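Local coordinates for protein probable LacI-family transcriptional regulator (Corynebacterium glutamicum ATCC 13032, PDB 3BIL) that probably binds regulatory DNA sequences and controls the transcription of target genes, at residues Leu289-Gln294 against Ile328-Ile333. Numbering follows the deposited sequence. Where two conformers were deposited one is given.
Sequences LTVIDQ and IHRESI
Val-291 and Ile-328 form an antiparallel, hydrogen-bonded pair: Ile-328 N donates to Val-291 O at 3.0 Å, while the return bond from Val-291 N to Ile-328 O is weak at 3.3 Å. Beyond this pair, side chains take over the polar links. Thr-290 OG1 accepts from Arg-330 N at 3.1 Å (N-H...O 154°); chi1 of -58° sets this hydroxyl beside its own backbone N and CG2 anti to that N, 3.4 Å from Ile-328 O. Ser-332 OG accepts a hydrogen bond from Thr-290 N at 2.7 Å, and it also hydrogen-bonds Val-273 O, so one hydroxyl joins the chain after strand 322-328 to the backbone of Thr-290 and to strand 272-276. The contact lies in the C-terminal subdomain of the periplasmic-binding-protein-like core: strand 291-293 runs antiparallel to the end of strand 322-328 and, on its other side, parallel to 272-276. The side chain of Arg-330, extended from CG to NE, passes CG and CD alongside Leu-289 O, each 3.4 Å away, before NH1 makes a weak, bent bond to that same oxygen (N-H...O 126°). Apolar contact is lighter. Val-291 CG2 lies 4.2 Å from Ile-328 CB on the face that also carries the Arg-330 guanidinium, and Ile-328 CG1 packs on Asp-293 CB, whose carboxylate turns instead to Asn-295 N.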
loop_
_atom_site.group_PDB
_atom_site.type_symbol
_atom_site.label_atom_id
_atom_site.label_comp_id
_atom_site.label_asym_id
_atom_site.label_seq_id
_atom_site.Cartn_x
_atom_site.Cartn_y
_atom_site.Cartn_z
ATOM N N LEU A 289 -16.639 5.824 1.197
ATOM C CA LEU A 289 -16.423 6.172 2.569
ATOM C C LEU A 289 -16.131 7.641 2.758
ATOM O O LEU A 289 -15.183 8.154 2.202
ATOM C CB LEU A 289 -15.251 5.387 3.139
ATOM C CG LEU A 289 -15.446 4.314 4.176
ATOM C CD1 LEU A 289 -16.267 3.157 3.609
ATOM C CD2 LEU A 289 -14.061 3.873 4.530
ATOM N N THR A 290 -16.918 8.301 3.596
ATOM C CA THR A 290 -16.508 9.565 4.113
ATOM C C THR A 290 -15.168 9.361 4.863
ATOM O O THR A 290 -15.042 8.501 5.701
ATOM C CB THR A 290 -17.620 10.129 4.978
ATOM O OG1 THR A 290 -18.826 10.245 4.193
ATOM C CG2 THR A 290 -17.240 11.509 5.521
ATOM N N VAL A 291 -14.166 10.163 4.570
ATOM C CA VAL A 291 -12.873 10.013 5.209
ATOM C C VAL A 291 -12.270 11.385 5.474
ATOM O O VAL A 291 -12.688 12.403 4.900
ATOM C CB VAL A 291 -11.833 9.243 4.323
ATOM C CG1 VAL A 291 -12.188 7.706 4.161
ATOM C CG2 VAL A 291 -11.623 9.909 2.950
ATOM N N ILE A 292 -11.266 11.385 6.347
ATOM C CA ILE A 292 -10.510 12.551 6.666
ATOM C C ILE A 292 -9.220 12.500 5.883
ATOM O O ILE A 292 -8.426 11.585 6.019
ATOM C CB ILE A 292 -10.321 12.679 8.192
ATOM C CG1 ILE A 292 -11.682 13.024 8.830
ATOM C CG2 ILE A 292 -9.287 13.761 8.521
ATOM C CD1 ILE A 292 -11.654 13.034 10.351
ATOM N N ASP A 293 -9.039 13.468 5.005
ATOM C CA ASP A 293 -7.858 13.495 4.186
ATOM C C ASP A 293 -6.809 14.364 4.879
ATOM O O ASP A 293 -7.115 15.403 5.440
ATOM C CB ASP A 293 -8.215 13.991 2.771
ATOM C CG ASP A 293 -6.985 14.369 1.919
ATOM O OD1 ASP A 293 -5.850 14.004 2.252
ATOM O OD2 ASP A 293 -7.143 15.045 0.895
ATOM N N GLN A 294 -5.573 13.925 4.845
ATOM C CA GLN A 294 -4.495 14.642 5.465
ATOM C C GLN A 294 -3.599 15.324 4.491
ATOM O O GLN A 294 -2.612 15.958 4.896
ATOM C CB GLN A 294 -3.624 13.654 6.174
ATOM C CG GLN A 294 -3.984 13.480 7.574
ATOM C CD GLN A 294 -3.063 12.517 8.155
ATOM O OE1 GLN A 294 -2.032 12.901 8.713
ATOM N NE2 GLN A 294 -3.349 11.234 7.945
ATOM N N ILE A 328 -13.601 14.731 3.255
ATOM C CA ILE A 328 -14.157 14.365 1.985
ATOM C C ILE A 328 -15.522 13.688 2.243
ATOM O O ILE A 328 -15.584 12.553 2.707
ATOM C CB ILE A 328 -13.194 13.388 1.227
ATOM C CG1 ILE A 328 -11.727 13.815 1.332
ATOM C CG2 ILE A 328 -13.583 13.207 -0.240
ATOM C CD1 ILE A 328 -11.391 15.228 0.898
ATOM N N HIS A 329 -16.600 14.380 1.944
ATOM C CA HIS A 329 -17.937 13.838 2.160
ATOM C C HIS A 329 -18.297 12.889 1.029
ATOM O O HIS A 329 -18.346 13.272 -0.148
ATOM C CB HIS A 329 -18.982 14.965 2.298
ATOM C CG HIS A 329 -20.265 14.538 2.954
ATOM N ND1 HIS A 329 -21.175 15.441 3.463
ATOM C CD2 HIS A 329 -20.797 13.309 3.164
ATOM C CE1 HIS A 329 -22.207 14.786 3.959
ATOM N NE2 HIS A 329 -22.002 13.492 3.788
ATOM N N ARG A 330 -18.510 11.628 1.403
ATOM C CA ARG A 330 -18.933 10.627 0.444
ATOM C C ARG A 330 -20.270 10.057 0.876
ATOM O O ARG A 330 -21.180 10.842 1.138
ATOM C CB ARG A 330 -17.901 9.574 0.254
ATOM C CG ARG A 330 -16.570 10.143 -0.198
ATOM C CD ARG A 330 -15.866 9.077 -1.050
ATOM N NE ARG A 330 -14.530 9.501 -1.437
ATOM C CZ ARG A 330 -13.407 9.076 -0.906
ATOM N NH1 ARG A 330 -13.412 8.149 0.045
ATOM N NH2 ARG A 330 -12.265 9.557 -1.357
ATOM N N GLU A 331 -20.425 8.736 0.960
ATOM C CA GLU A 331 -21.757 8.204 1.301
ATOM C C GLU A 331 -21.902 7.188 2.465
ATOM O O GLU A 331 -22.818 6.363 2.451
ATOM C CB GLU A 331 -22.442 7.673 0.046
ATOM C CG GLU A 331 -23.327 8.712 -0.659
ATOM C CD GLU A 331 -22.688 9.331 -1.914
ATOM O OE1 GLU A 331 -22.877 10.564 -2.127
ATOM O OE2 GLU A 331 -22.016 8.583 -2.679
ATOM N N SER A 332 -21.041 7.263 3.483
ATOM C CA SER A 332 -21.056 6.266 4.563
ATOM C C SER A 332 -21.708 6.718 5.905
ATOM O O SER A 332 -21.477 6.099 6.948
ATOM C CB SER A 332 -19.642 5.749 4.791
ATOM O OG SER A 332 -18.696 6.788 4.946
ATOM N N ILE A 333 -22.525 7.775 5.866
ATOM C CA ILE A 333 -23.263 8.274 7.014
ATOM C C ILE A 333 -24.758 8.133 6.740
ATOM O O ILE A 333 -25.264 8.719 5.794
ATOM C CB ILE A 333 -23.012 9.780 7.235
ATOM C CG1 ILE A 333 -21.512 10.130 7.278
ATOM C CG2 ILE A 333 -23.772 10.279 8.459
ATOM C CD1 ILE A 333 -20.719 9.405 8.295
#